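Local coordinates for chitin elicitor-binding protein (PDB 5JCD) that binds chitin oligosaccharides through its lysin-motif ectodomain and passes on the fungal elicitor signal that triggers rice defence responses, at residues T25-L30 with N46-G51; N102-Y107 with H146-V151; S135-E140 with L172-I177; E155-I160 with V166-L171. One frame throughout, in Å; residues are numbered along the deposited sequence.

Contact 1: residues T25-L30 with N46-G51; sequences TTYGNL and NGLPDG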
loop_
_atom_site.group_PDB
_atom_site.type_symbol
_atom_site.label_atom_id
_atom_site.label_comp_id
_atom_site.label_asym_id
_atom_site.label_seq_id
_atom_site.Cartn_x
_atom_site.Cartn_y
_atom_site.Cartn_z
ATOM N N THR A 25 3.007 12.273 13.176
ATOM C CA THR A 25 4.378 11.882 12.895
ATOM C C THR A 25 4.951 12.908 11.926
ATOM O O THR A 25 4.397 14.002 11.755
ATOM C CB THR A 25 4.465 10.438 12.313
ATOM O OG1 THR A 25 5.824 10.109 12.010
ATOM C CG2 THR A 25 3.657 10.306 11.057
ATOM N N THR A 26 6.045 12.563 11.273
ATOM C CA THR A 26 6.635 13.476 10.308
ATOM C C THR A 26 7.031 12.708 9.059
ATOM O O THR A 26 7.162 11.481 9.099
ATOM C CB THR A 26 7.908 14.111 10.899
ATOM O OG1 THR A 26 8.894 13.084 11.085
ATOM C CG2 THR A 26 7.616 14.772 12.255
ATOM N N TYR A 27 7.289 13.428 7.970
ATOM C CA TYR A 27 7.767 12.787 6.745
ATOM C C TYR A 27 9.048 12.001 6.992
ATOM O O TYR A 27 9.184 10.888 6.488
ATOM C CB TYR A 27 7.896 13.797 5.583
ATOM C CG TYR A 27 6.554 14.087 4.890
ATOM C CD1 TYR A 27 5.647 14.997 5.409
ATOM C CD2 TYR A 27 6.200 13.415 3.724
ATOM C CE1 TYR A 27 4.417 15.234 4.778
ATOM C CE2 TYR A 27 4.990 13.640 3.097
ATOM C CZ TYR A 27 4.098 14.544 3.636
ATOM O OH TYR A 27 2.897 14.776 2.999
ATOM N N GLY A 28 9.954 12.547 7.806
ATOM C CA GLY A 28 11.207 11.875 8.141
ATOM C C GLY A 28 11.006 10.513 8.775
ATOM O O GLY A 28 11.700 9.552 8.436
ATOM N N ASN A 29 10.060 10.421 9.710
ATOM C CA ASN A 29 9.741 9.139 10.336
ATOM C C ASN A 29 9.141 8.106 9.387
ATOM O O ASN A 29 9.413 6.902 9.491
ATOM C CB ASN A 29 8.792 9.332 11.502
ATOM C CG ASN A 29 9.491 9.789 12.731
ATOM O OD1 ASN A 29 9.103 10.774 13.350
ATOM N ND2 ASN A 29 10.543 9.081 13.099
ATOM N N LEU A 30 8.294 8.584 8.487
ATOM C CA LEU A 30 7.670 7.729 7.494
ATOM C C LEU A 30 8.760 7.168 6.590
ATOM O O LEU A 30 8.794 5.971 6.312
ATOM C CB LEU A 30 6.622 8.529 6.698
ATOM C CG LEU A 30 5.337 8.825 7.475
ATOM C CD1 LEU A 30 4.369 9.733 6.711
ATOM C CD2 LEU A 30 4.676 7.507 7.773
ATOM N N ASN A 46 3.653 13.763 -2.438
ATOM C CA ASN A 46 2.595 14.460 -1.718
ATOM C C ASN A 46 2.516 15.951 -2.026
ATOM O O ASN A 46 1.920 16.722 -1.279
ATOM C CB ASN A 46 2.717 14.183 -0.224
ATOM C CG ASN A 46 2.377 12.749 0.098
ATOM O OD1 ASN A 46 1.239 12.436 0.405
ATOM N ND2 ASN A 46 3.339 11.862 -0.050
ATOM N N GLY A 47 3.115 16.337 -3.151
ATOM C CA GLY A 47 3.041 17.697 -3.644
ATOM C C GLY A 47 3.636 18.785 -2.775
ATOM O O GLY A 47 3.078 19.870 -2.701
ATOM N N LEU A 48 4.737 18.483 -2.093
ATOM C CA LEU A 48 5.464 19.473 -1.282
ATOM C C LEU A 48 6.816 19.899 -1.936
ATOM O O LEU A 48 7.501 19.083 -2.549
ATOM C CB LEU A 48 5.722 18.914 0.129
ATOM C CG LEU A 48 4.518 18.582 1.025
ATOM C CD1 LEU A 48 4.938 17.691 2.208
ATOM C CD2 LEU A 48 3.874 19.849 1.529
ATOM N N PRO A 49 7.222 21.171 -1.760
ATOM C CA PRO A 49 8.440 21.805 -2.312
ATOM C C PRO A 49 9.766 21.199 -1.840
ATOM O O PRO A 49 9.789 20.495 -0.830
ATOM C CB PRO A 49 8.366 23.252 -1.819
ATOM C CG PRO A 49 7.071 23.411 -1.157
ATOM C CD PRO A 49 6.412 22.105 -0.959
ATOM N N ASP A 50 10.843 21.459 -2.583
ATOM C CA ASP A 50 12.192 20.988 -2.237
ATOM C C ASP A 50 12.677 21.382 -0.845
ATOM O O ASP A 50 13.298 20.575 -0.147
ATOM C CB ASP A 50 13.204 21.544 -3.239
ATOM C CG ASP A 50 12.934 21.087 -4.652
ATOM O OD1 ASP A 50 11.745 20.922 -4.986
ATOM O OD2 ASP A 50 13.900 20.959 -5.443
ATOM N N GLY A 51 12.370 22.600 -0.416
ATOM C CA GLY A 51 12.926 23.104 0.827
ATOM C C GLY A 51 12.229 22.620 2.081
ATOM O O GLY A 51 12.547 23.067 3.185
#
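N46 brings its CB within 3.3 Å of Y27 OH, the closest approach between 25-30 and 46-51, although the backbones stay well apart, with the CA atoms of Y27 and N46 10.1 Å from each other. The N46 amide is turned 71° against the phenol ring, and N46 ND2 sits at the ring edge in its plane, 4.0 Å from Y27 CE2. Both amide ends are engaged elsewhere, OD1 by the backbone N of K65 and ND2 by L42 O, which should fix the amide's rotation, while CB meets the tyrosine hydroxyl. G47, with a positive phi of 62°, is the C-prime residue of a Schellman motif, L48 N bonding to L43 O, which closes helix 39-45. The next residue, L48, meets Y27: L48 CD1 lies 3.6 Å from Y27 CZ and equally near Y27 CE1, approaching the ring obliquely, and the two side chains come from opposite directions. Y27 itself leaves the first turn of helix 27-34 with CG anti to the carbonyl carbon (chi1 -81°) and packs further on L43 and V64. Two short helices between strands 12-20 and 63-72 are consistent with the beta-alpha-alpha-beta fold of a LysM module.

Contact 2: residues N102-Y107 with H146-V151; sequences NAFVTY and HLAYSV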
loop_
_atom_site.group_PDB
_atom_site.type_symbol
_atom_site.label_atom_id
_atom_site.label_comp_id
_atom_site.label_asym_id
_atom_site.label_seq_id
_atom_site.Cartn_x
_atom_site.Cartn_y
_atom_site.Cartn_z
ATOM N N ASN A 102 -2.635 -0.428 7.959
ATOM C CA ASN A 102 -3.925 -0.066 7.405
ATOM C C ASN A 102 -4.700 -1.278 6.894
ATOM O O ASN A 102 -5.622 -1.133 6.102
ATOM C CB ASN A 102 -3.730 0.907 6.211
ATOM C CG ASN A 102 -3.204 2.280 6.611
ATOM O OD1 ASN A 102 -2.986 3.131 5.748
ATOM N ND2 ASN A 102 -3.025 2.515 7.902
ATOM N N ALA A 103 -4.327 -2.468 7.346
ATOM C CA ALA A 103 -4.851 -3.709 6.767
ATOM C C ALA A 103 -4.651 -3.797 5.243
ATOM O O ALA A 103 -5.425 -4.468 4.557
ATOM C CB ALA A 103 -6.334 -3.913 7.132
ATOM N N PHE A 104 -3.605 -3.152 4.719
ATOM C CA PHE A 104 -3.253 -3.345 3.309
ATOM C C PHE A 104 -2.809 -4.773 3.063
ATOM O O PHE A 104 -2.836 -5.248 1.934
ATOM C CB PHE A 104 -2.164 -2.369 2.825
ATOM C CG PHE A 104 -2.684 -1.012 2.484
ATOM C CD1 PHE A 104 -3.677 -0.862 1.522
ATOM C CD2 PHE A 104 -2.173 0.118 3.102
ATOM C CE1 PHE A 104 -4.176 0.399 1.192
ATOM C CE2 PHE A 104 -2.669 1.379 2.785
ATOM C CZ PHE A 104 -3.668 1.519 1.824
ATOM N N VAL A 105 -2.359 -5.443 4.120
ATOM C CA VAL A 105 -2.092 -6.876 4.059
ATOM C C VAL A 105 -2.852 -7.598 5.169
ATOM O O VAL A 105 -3.187 -6.992 6.190
ATOM C CB VAL A 105 -0.603 -7.177 4.236
ATOM C CG1 VAL A 105 0.208 -6.445 3.172
ATOM C CG2 VAL A 105 -0.137 -6.773 5.636
ATOM N N THR A 106 -3.101 -8.894 4.995
ATOM C CA THR A 106 -3.627 -9.707 6.101
ATOM C C THR A 106 -2.493 -10.392 6.827
ATOM O O THR A 106 -1.373 -10.473 6.311
ATOM C CB THR A 106 -4.549 -10.806 5.605
ATOM O OG1 THR A 106 -3.775 -11.732 4.834
ATOM C CG2 THR A 106 -5.640 -10.233 4.744
ATOM N N TYR A 107 -2.778 -10.905 8.020
ATOM C CA TYR A 107 -1.732 -11.579 8.803
ATOM C C TYR A 107 -1.284 -12.850 8.103
ATOM O O TYR A 107 -0.121 -13.259 8.217
ATOM C CB TYR A 107 -2.190 -11.840 10.255
ATOM C CG TYR A 107 -3.250 -12.915 10.376
ATOM C CD1 TYR A 107 -2.913 -14.262 10.354
ATOM C CD2 TYR A 107 -4.588 -12.576 10.507
ATOM C CE1 TYR A 107 -3.881 -15.240 10.451
ATOM C CE2 TYR A 107 -5.567 -13.543 10.603
ATOM C CZ TYR A 107 -5.206 -14.877 10.576
ATOM O OH TYR A 107 -6.167 -15.855 10.676
ATOM N N HIS A 146 0.113 1.896 -9.961
ATOM C CA HIS A 146 -0.878 1.297 -9.066
ATOM C C HIS A 146 -0.842 1.842 -7.637
ATOM O O HIS A 146 0.183 1.824 -6.966
ATOM C CB HIS A 146 -0.751 -0.216 -9.066
ATOM C CG HIS A 146 -1.136 -0.836 -10.372
ATOM N ND1 HIS A 146 -2.406 -1.282 -10.639
ATOM C CD2 HIS A 146 -0.404 -1.080 -11.484
ATOM C CE1 HIS A 146 -2.445 -1.794 -11.859
ATOM N NE2 HIS A 146 -1.246 -1.679 -12.391
ATOM N N LEU A 147 -1.996 2.303 -7.184
ATOM C CA LEU A 147 -2.159 2.885 -5.864
ATOM C C LEU A 147 -3.115 2.041 -5.045
ATOM O O LEU A 147 -4.237 1.761 -5.480
ATOM C CB LEU A 147 -2.730 4.289 -5.983
ATOM C CG LEU A 147 -3.099 5.036 -4.702
ATOM C CD1 LEU A 147 -1.852 5.368 -3.896
ATOM C CD2 LEU A 147 -3.896 6.313 -4.995
ATOM N N ALA A 148 -2.645 1.613 -3.878
ATOM C CA ALA A 148 -3.467 0.886 -2.922
ATOM C C ALA A 148 -4.253 1.891 -2.133
ATOM O O ALA A 148 -3.668 2.793 -1.520
ATOM C CB ALA A 148 -2.603 0.047 -1.990
ATOM N N TYR A 149 -5.578 1.739 -2.158
ATOM C CA TYR A 149 -6.493 2.719 -1.580
ATOM C C TYR A 149 -7.486 2.064 -0.617
ATOM O O TYR A 149 -8.168 1.094 -0.988
ATOM C CB TYR A 149 -7.256 3.404 -2.699
ATOM C CG TYR A 149 -8.199 4.452 -2.225
ATOM C CD1 TYR A 149 -7.745 5.737 -1.949
ATOM C CD2 TYR A 149 -9.557 4.179 -2.078
ATOM C CE1 TYR A 149 -8.611 6.723 -1.502
ATOM C CE2 TYR A 149 -10.441 5.168 -1.642
ATOM C CZ TYR A 149 -9.950 6.429 -1.348
ATOM O OH TYR A 149 -10.780 7.412 -0.926
ATOM N N SER A 150 -7.546 2.570 0.619
ATOM C CA SER A 150 -8.502 2.082 1.598
ATOM C C SER A 150 -9.780 2.921 1.573
ATOM O O SER A 150 -9.751 4.093 1.911
ATOM C CB SER A 150 -7.888 2.097 3.004
ATOM O OG SER A 150 -8.823 1.643 3.975
ATOM N N VAL A 151 -10.898 2.300 1.206
ATOM C CA VAL A 151 -12.163 3.005 1.066
ATOM C C VAL A 151 -12.613 3.654 2.386
ATOM O O VAL A 151 -12.652 3.020 3.460
ATOM C CB VAL A 151 -13.288 2.051 0.587
ATOM C CG1 VAL A 151 -14.619 2.746 0.664
ATOM C CG2 VAL A 151 -13.019 1.527 -0.836
#
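F104 and A148 have the nearest CA atoms across the contact, 7.5 Å apart, where the irregular loop 102-107 passes strand 145-150 with no hydrogen bond between the two segments. The loop reaches F104 through N102 and A103, both of positive phi. The CB of F104 does not aim straight at the strand; the ring gains its reach from the first torsion, which sets CG anti to the carbonyl carbon (chi1 -80°) and carries the far carbons across. The touching atoms are the ring carbons CD1, CE1 and CZ. CE1 lies 3.6 Å from A148 CB, and CD1 follows at 3.8 Å from the same methyl. Next to it, F104 CZ stands 3.6 Å from A148 O, so the ring meets the peptide group as well as the methyl. Further along the strand, F104 CE1 comes within 3.9 Å of Y149 N, and F104 CZ within 4.4 Å of S150 CB. A148 CB and the backbone N atoms of Y149 and S150 meet the ring obliquely, and the interaction is van der Waals in kind. Strand alternation explains the choice of partners: the CB atoms of A148 and S150 point to the loop, whereas that of Y149 points away, and its hydroxyl bonds to E155. The contact thus ties the loop between helices 93-100 and 107-113, in the first annotated LysM domain, to the opening strand of the second. I17 of the parallel strand 12-20 and I188 of the antiparallel strand 188-193 also touch F104, so this ring packs across three neighbouring strands of the central sheet.

Contact 3: residues S135-E140 with L172-I177; sequences SCDKEE and LTRNKI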
loop_
_atom_site.group_PDB
_atom_site.type_symbol
_atom_site.label_atom_id
_atom_site.label_comp_id
_atom_site.label_asym_id
_atom_site.label_seq_id
_atom_site.Cartn_x
_atom_site.Cartn_y
_atom_site.Cartn_z
ATOM N N SER A 135 1.162 -3.817 -8.276
ATOM C CA SER A 135 1.194 -4.499 -9.554
ATOM C C SER A 135 1.964 -3.643 -10.527
ATOM O O SER A 135 2.128 -2.430 -10.316
ATOM C CB SER A 135 -0.216 -4.725 -10.092
ATOM O OG SER A 135 -0.183 -5.394 -11.344
ATOM N N CYS A 136 2.410 -4.263 -11.608
ATOM C CA CYS A 136 2.991 -3.491 -12.688
ATOM C C CYS A 136 2.169 -3.698 -13.973
ATOM O O CYS A 136 2.629 -3.346 -15.056
ATOM C CB CYS A 136 4.455 -3.876 -12.901
ATOM S SG CYS A 136 5.537 -3.786 -11.412
ATOM N N ASP A 137 0.972 -4.288 -13.860
ATOM C CA ASP A 137 0.110 -4.519 -15.029
ATOM C C ASP A 137 -0.213 -3.177 -15.631
ATOM O O ASP A 137 -0.370 -2.200 -14.906
ATOM C CB ASP A 137 -1.233 -5.161 -14.661
ATOM C CG ASP A 137 -1.121 -6.628 -14.279
ATOM O OD1 ASP A 137 -0.186 -7.313 -14.743
ATOM O OD2 ASP A 137 -1.979 -7.089 -13.493
ATOM N N LYS A 138 -0.302 -3.137 -16.956
ATOM C CA LYS A 138 -0.842 -1.986 -17.663
ATOM C C LYS A 138 -2.374 -1.968 -17.547
ATOM O O LYS A 138 -3.004 -2.972 -17.188
ATOM C CB LYS A 138 -0.425 -2.045 -19.131
ATOM C CG LYS A 138 1.062 -1.724 -19.350
ATOM C CD LYS A 138 1.530 -2.010 -20.770
ATOM C CE LYS A 138 3.058 -1.840 -20.885
ATOM N NZ LYS A 138 3.506 -0.621 -21.628
ATOM N N GLU A 139 -2.970 -0.814 -17.806
ATOM C CA GLU A 139 -4.422 -0.713 -17.836
ATOM C C GLU A 139 -4.893 -0.484 -19.278
ATOM O O GLU A 139 -4.759 0.622 -19.826
ATOM C CB GLU A 139 -4.916 0.399 -16.905
ATOM C CG GLU A 139 -6.433 0.431 -16.735
ATOM C CD GLU A 139 -6.993 -0.922 -16.335
ATOM O OE1 GLU A 139 -8.147 -1.226 -16.704
ATOM O OE2 GLU A 139 -6.287 -1.684 -15.640
ATOM N N GLU A 140 -5.432 -1.542 -19.879
ATOM C CA GLU A 140 -5.840 -1.529 -21.279
ATOM C C GLU A 140 -4.722 -0.999 -22.189
ATOM O O GLU A 140 -4.942 -0.096 -23.007
ATOM C CB GLU A 140 -7.126 -0.718 -21.464
ATOM C CG GLU A 140 -8.334 -1.560 -21.913
ATOM C CD GLU A 140 -9.364 -1.799 -20.811
ATOM O OE1 GLU A 140 -10.194 -0.899 -20.546
ATOM O OE2 GLU A 140 -9.352 -2.902 -20.216
ATOM N N LEU A 172 -13.954 -0.661 -11.339
ATOM C CA LEU A 172 -14.787 -1.836 -11.053
ATOM C C LEU A 172 -14.273 -3.143 -11.636
ATOM O O LEU A 172 -14.292 -4.168 -10.958
ATOM C CB LEU A 172 -16.222 -1.597 -11.530
ATOM C CG LEU A 172 -16.905 -0.488 -10.725
ATOM C CD1 LEU A 172 -18.260 -0.045 -11.303
ATOM C CD2 LEU A 172 -16.990 -0.867 -9.255
ATOM N N THR A 173 -13.779 -3.123 -12.871
ATOM C CA THR A 173 -13.274 -4.366 -13.461
ATOM C C THR A 173 -11.926 -4.744 -12.860
ATOM O O THR A 173 -11.639 -5.911 -12.626
ATOM C CB THR A 173 -13.142 -4.284 -14.997
ATOM O OG1 THR A 173 -12.146 -3.316 -15.341
ATOM C CG2 THR A 173 -14.474 -3.899 -15.627
ATOM N N ARG A 174 -11.076 -3.747 -12.669
ATOM C CA ARG A 174 -9.775 -3.978 -12.071
ATOM C C ARG A 174 -9.947 -4.603 -10.687
ATOM O O ARG A 174 -9.179 -5.463 -10.278
ATOM C CB ARG A 174 -8.990 -2.660 -11.977
ATOM C CG ARG A 174 -7.591 -2.801 -11.413
ATOM C CD ARG A 174 -6.721 -3.603 -12.347
ATOM N NE ARG A 174 -5.542 -4.132 -11.681
ATOM C CZ ARG A 174 -4.651 -4.924 -12.263
ATOM N NH1 ARG A 174 -4.799 -5.273 -13.533
ATOM N NH2 ARG A 174 -3.604 -5.357 -11.572
ATOM N N ASN A 175 -10.965 -4.181 -9.948
ATOM C CA ASN A 175 -11.105 -4.738 -8.619
ATOM C C ASN A 175 -12.150 -5.830 -8.459
ATOM O O ASN A 175 -12.466 -6.212 -7.342
ATOM C CB ASN A 175 -11.308 -3.609 -7.621
ATOM C CG ASN A 175 -10.055 -2.765 -7.467
ATOM O OD1 ASN A 175 -9.140 -3.159 -6.754
ATOM N ND2 ASN A 175 -10.011 -1.602 -8.131
ATOM N N LYS A 176 -12.657 -6.332 -9.587
ATOM C CA LYS A 176 -13.691 -7.365 -9.627
ATOM C C LYS A 176 -14.845 -7.071 -8.670
ATOM O O LYS A 176 -15.177 -7.874 -7.815
ATOM C CB LYS A 176 -13.112 -8.755 -9.365
ATOM C CG LYS A 176 -11.847 -9.047 -10.129
ATOM C CD LYS A 176 -11.270 -10.362 -9.663
ATOM C CE LYS A 176 -9.976 -10.713 -10.376
ATOM N NZ LYS A 176 -8.795 -10.384 -9.501
ATOM N N ILE A 177 -15.442 -5.903 -8.822
ATOM C CA ILE A 177 -16.551 -5.494 -7.984
ATOM C C ILE A 177 -17.834 -5.607 -8.787
ATOM O O ILE A 177 -18.078 -4.810 -9.696
ATOM C CB ILE A 177 -16.363 -4.039 -7.495
ATOM C CG1 ILE A 177 -15.234 -3.962 -6.467
ATOM C CG2 ILE A 177 -17.632 -3.479 -6.888
ATOM C CD1 ILE A 177 -14.785 -2.522 -6.200
HETATM O O HOH W 1 -6.646 -4.051 -15.449
HETATM O O HOH W 2 -9.640 -2.691 -15.512
#
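R174 and D137 form a salt bridge in which R174 NH2 donates to D137 OD2 at 3.1 Å with an N-H...O angle of 159°. The oxygen lies in the guanidinium plane but is met on its anti side, somewhat out of the carboxylate plane. R174 starts with CG anti to the backbone N and bends at chi2 (66°), which takes the guanidinium to D137. R174 NH1 adds a weak bond to the same D137 OD2 at 3.4 Å. With D137 at NH2 and D190 at NE, the guanidinium is held from two positions, which should restrict its rotation. D137 is held in turn, OD1 accepting from the backbone N of A6 and its own N donating to S135 OG at 3.0 Å; S135 OG also bonds to T4 O. E139 is a looser partner: its OE2 is 4.4 Å from R174 NH1, well out of the guanidinium plane, near enough for charge attraction alone. Waters link E139 to R174 and T173, but their distances to the glutamate are doubtfully short. In the packing shell E139 OE2 passes 3.8 Å from R174 CD, and H146 lies against the arginine. R174 thus joins the ST turn at S135, beside the C13-C136 disulfide, to the end of LysM helix 168-174, closed by a Schellman motif with K176 as C-prime residue.

Contact 4: residues E155-I160 with V166-L171; sequences ENTSAI and VTESTL. With NAG (2-acetamido-2-deoxy-beta-D-glucopyranose), chain D.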
loop_
_atom_site.group_PDB
_atom_site.type_symbol
_atom_site.label_atom_id
_atom_site.label_comp_id
_atom_site.label_asym_id
_atom_site.label_seq_id
_atom_site.Cartn_x
_atom_site.Cartn_y
_atom_site.Cartn_z
ATOM N N GLU A 155 -17.996 6.568 1.160
ATOM C CA GLU A 155 -17.484 6.696 -0.197
ATOM C C GLU A 155 -18.146 5.756 -1.220
ATOM O O GLU A 155 -18.671 4.693 -0.881
ATOM C CB GLU A 155 -15.956 6.539 -0.214
ATOM C CG GLU A 155 -15.233 7.733 0.427
ATOM C CD GLU A 155 -13.703 7.611 0.515
ATOM O OE1 GLU A 155 -13.122 6.549 0.187
ATOM O OE2 GLU A 155 -13.073 8.604 0.942
ATOM N N ASN A 156 -18.123 6.176 -2.478
ATOM C CA ASN A 156 -18.630 5.368 -3.573
ATOM C C ASN A 156 -17.581 5.233 -4.692
ATOM O O ASN A 156 -16.638 6.016 -4.770
ATOM C CB ASN A 156 -19.956 5.930 -4.104
ATOM C CG ASN A 156 -19.854 7.386 -4.536
ATOM O OD1 ASN A 156 -19.277 7.689 -5.585
ATOM N ND2 ASN A 156 -20.454 8.288 -3.744
ATOM N N THR A 157 -17.747 4.244 -5.554
ATOM C CA THR A 157 -16.747 3.956 -6.572
ATOM C C THR A 157 -16.693 5.051 -7.629
ATOM O O THR A 157 -15.659 5.267 -8.261
ATOM C CB THR A 157 -17.029 2.592 -7.247
ATOM O OG1 THR A 157 -18.405 2.536 -7.639
ATOM C CG2 THR A 157 -16.790 1.460 -6.269
ATOM N N SER A 158 -17.810 5.748 -7.806
ATOM C CA SER A 158 -17.884 6.836 -8.758
ATOM C C SER A 158 -16.963 7.963 -8.348
ATOM O O SER A 158 -16.106 8.390 -9.120
ATOM C CB SER A 158 -19.317 7.354 -8.895
ATOM O OG SER A 158 -19.391 8.336 -9.916
ATOM N N ALA A 159 -17.133 8.446 -7.125
ATOM C CA ALA A 159 -16.325 9.566 -6.660
ATOM C C ALA A 159 -14.857 9.178 -6.499
ATOM O O ALA A 159 -13.972 9.996 -6.715
ATOM C CB ALA A 159 -16.867 10.114 -5.383
ATOM N N ILE A 160 -14.601 7.929 -6.114
ATOM C CA ILE A 160 -13.230 7.474 -5.964
ATOM C C ILE A 160 -12.541 7.440 -7.330
ATOM O O ILE A 160 -11.444 7.944 -7.484
ATOM C CB ILE A 160 -13.170 6.088 -5.281
ATOM C CG1 ILE A 160 -13.563 6.192 -3.794
ATOM C CG2 ILE A 160 -11.787 5.483 -5.414
ATOM C CD1 ILE A 160 -13.844 4.837 -3.152
ATOM N N VAL A 166 -9.841 8.332 -13.233
ATOM C CA VAL A 166 -10.025 7.013 -13.755
ATOM C C VAL A 166 -11.504 6.795 -14.016
ATOM O O VAL A 166 -12.358 7.433 -13.406
ATOM C CB VAL A 166 -9.406 5.985 -12.773
ATOM C CG1 VAL A 166 -10.270 4.761 -12.583
ATOM C CG2 VAL A 166 -8.004 5.627 -13.218
ATOM N N THR A 167 -11.798 5.958 -14.994
ATOM C CA THR A 167 -13.166 5.566 -15.270
ATOM C C THR A 167 -13.700 4.628 -14.182
ATOM O O THR A 167 -12.979 3.749 -13.695
ATOM C CB THR A 167 -13.255 4.922 -16.672
ATOM O OG1 THR A 167 -13.882 5.849 -17.564
ATOM C CG2 THR A 167 -14.076 3.677 -16.653
ATOM N N GLU A 168 -14.965 4.808 -13.812
ATOM C CA GLU A 168 -15.569 3.958 -12.800
ATOM C C GLU A 168 -15.536 2.467 -13.171
ATOM O O GLU A 168 -15.198 1.631 -12.328
ATOM C CB GLU A 168 -17.006 4.408 -12.475
ATOM C CG GLU A 168 -17.633 3.559 -11.377
ATOM C CD GLU A 168 -19.013 4.002 -10.944
ATOM O OE1 GLU A 168 -19.479 5.074 -11.385
ATOM O OE2 GLU A 168 -19.625 3.275 -10.125
ATOM N N SER A 169 -15.818 2.126 -14.428
ATOM C CA SER A 169 -15.797 0.713 -14.837
ATOM C C SER A 169 -14.392 0.131 -14.792
ATOM O O SER A 169 -14.209 -1.060 -14.488
ATOM C CB SER A 169 -16.460 0.484 -16.205
ATOM O OG SER A 169 -15.908 1.325 -17.186
ATOM N N THR A 170 -13.408 0.949 -15.154
ATOM C CA THR A 170 -12.009 0.571 -14.962
ATOM C C THR A 170 -11.756 0.217 -13.485
ATOM O O THR A 170 -11.160 -0.812 -13.161
ATOM C CB THR A 170 -11.045 1.701 -15.393
ATOM O OG1 THR A 170 -11.052 1.835 -16.822
ATOM C CG2 THR A 170 -9.648 1.394 -14.949
ATOM N N LEU A 171 -12.224 1.074 -12.588
ATOM C CA LEU A 171 -12.034 0.820 -11.170
ATOM C C LEU A 171 -12.740 -0.485 -10.817
ATOM O O LEU A 171 -12.171 -1.328 -10.139
ATOM C CB LEU A 171 -12.558 1.982 -10.321
ATOM C CG LEU A 171 -12.205 1.948 -8.824
ATOM C CD1 LEU A 171 -10.693 2.015 -8.677
ATOM C CD2 LEU A 171 -12.858 3.112 -8.066
HETATM C C1 NAG D . -20.449 9.670 -4.202
HETATM C C2 NAG D . -21.881 10.151 -4.471
HETATM C C3 NAG D . -21.896 11.634 -4.839
HETATM C C4 NAG D . -21.316 12.404 -3.659
HETATM C C5 NAG D . -19.882 11.927 -3.455
HETATM C C6 NAG D . -19.151 12.686 -2.335
HETATM C C7 NAG D . -23.304 8.330 -5.083
HETATM C C8 NAG D . -23.764 7.391 -6.161
HETATM N N2 NAG D . -22.523 9.332 -5.476
HETATM O O3 NAG D . -23.203 12.059 -5.171
HETATM O O4 NAG D . -21.347 13.802 -3.861
HETATM O O5 NAG D . -19.861 10.525 -3.220
HETATM O O6 NAG D . -19.688 12.444 -1.044
HETATM O O7 NAG D . -23.632 8.164 -3.901
#
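T157 and E168 meet through two contrasting torsions: T157 OG1 sits between its backbone N and carbonyl carbon (chi1 49°), while E168 holds CG opposite the backbone N (chi1 -178°) and runs extended to its carboxylate. The side chains cross at about a right angle. T157 OG1 donates to E168 OE2 at 2.9 Å, coming from above the carboxylate plane, 45° out of it. The other oxygen, E168 OE1, rests 3.4 Å from S158 CB, so the carboxylate lies alongside the first turn of helix 157-163. That turn is capped by N156, whose OD1 accepts from A159 N at 2.7 Å. The same asparagine carries the sugar: N156 ND2 is joined covalently to NAG C1, and A159 CB lies 3.7 Å from NAG O5. Beside the polar pair, one methyl does the apolar work. L171 CD2 reaches 3.5 Å from T157 O and 3.7 Å from I160 CG2, touching both a backbone oxygen and a side-chain methyl of the first helix. The two helix starts come close, with the CA atoms of S158 and E168 5.5 Å apart, and they belong to the helical pair of the second LysM domain. S158 is a chitin-binding residue, and T157 also packs on L183, another one. The chemistry implies one hydrogen bond to a carboxylate beside the methyl packing of L171 and I160, with the glycan on the N-cap residue; the nearby N terminus of helix 157-163 would probably favour a negatively charged E168.

From the N terminus, contact 1 closes first, joining the start of helix 27-34 to the chain beyond helix 39-45. It stands apart, its nearest atoms about 9 Å from those of contact 2 and farther from the others. Contact 2 closes the long loop from the first annotated LysM domain to strand 145-150. It crosses contact 3, whose first segment, 135-140, falls inside that loop while its second, 172-177, lies beyond; H146 NE2 and D137 O, 2.7 Å apart, connect the two. Contact 4 is nested within the loop closed by contact 3 and shares helix 168-174 with it. Packing of Y149 and V151 on I160 CD1 links contacts 2 and 4.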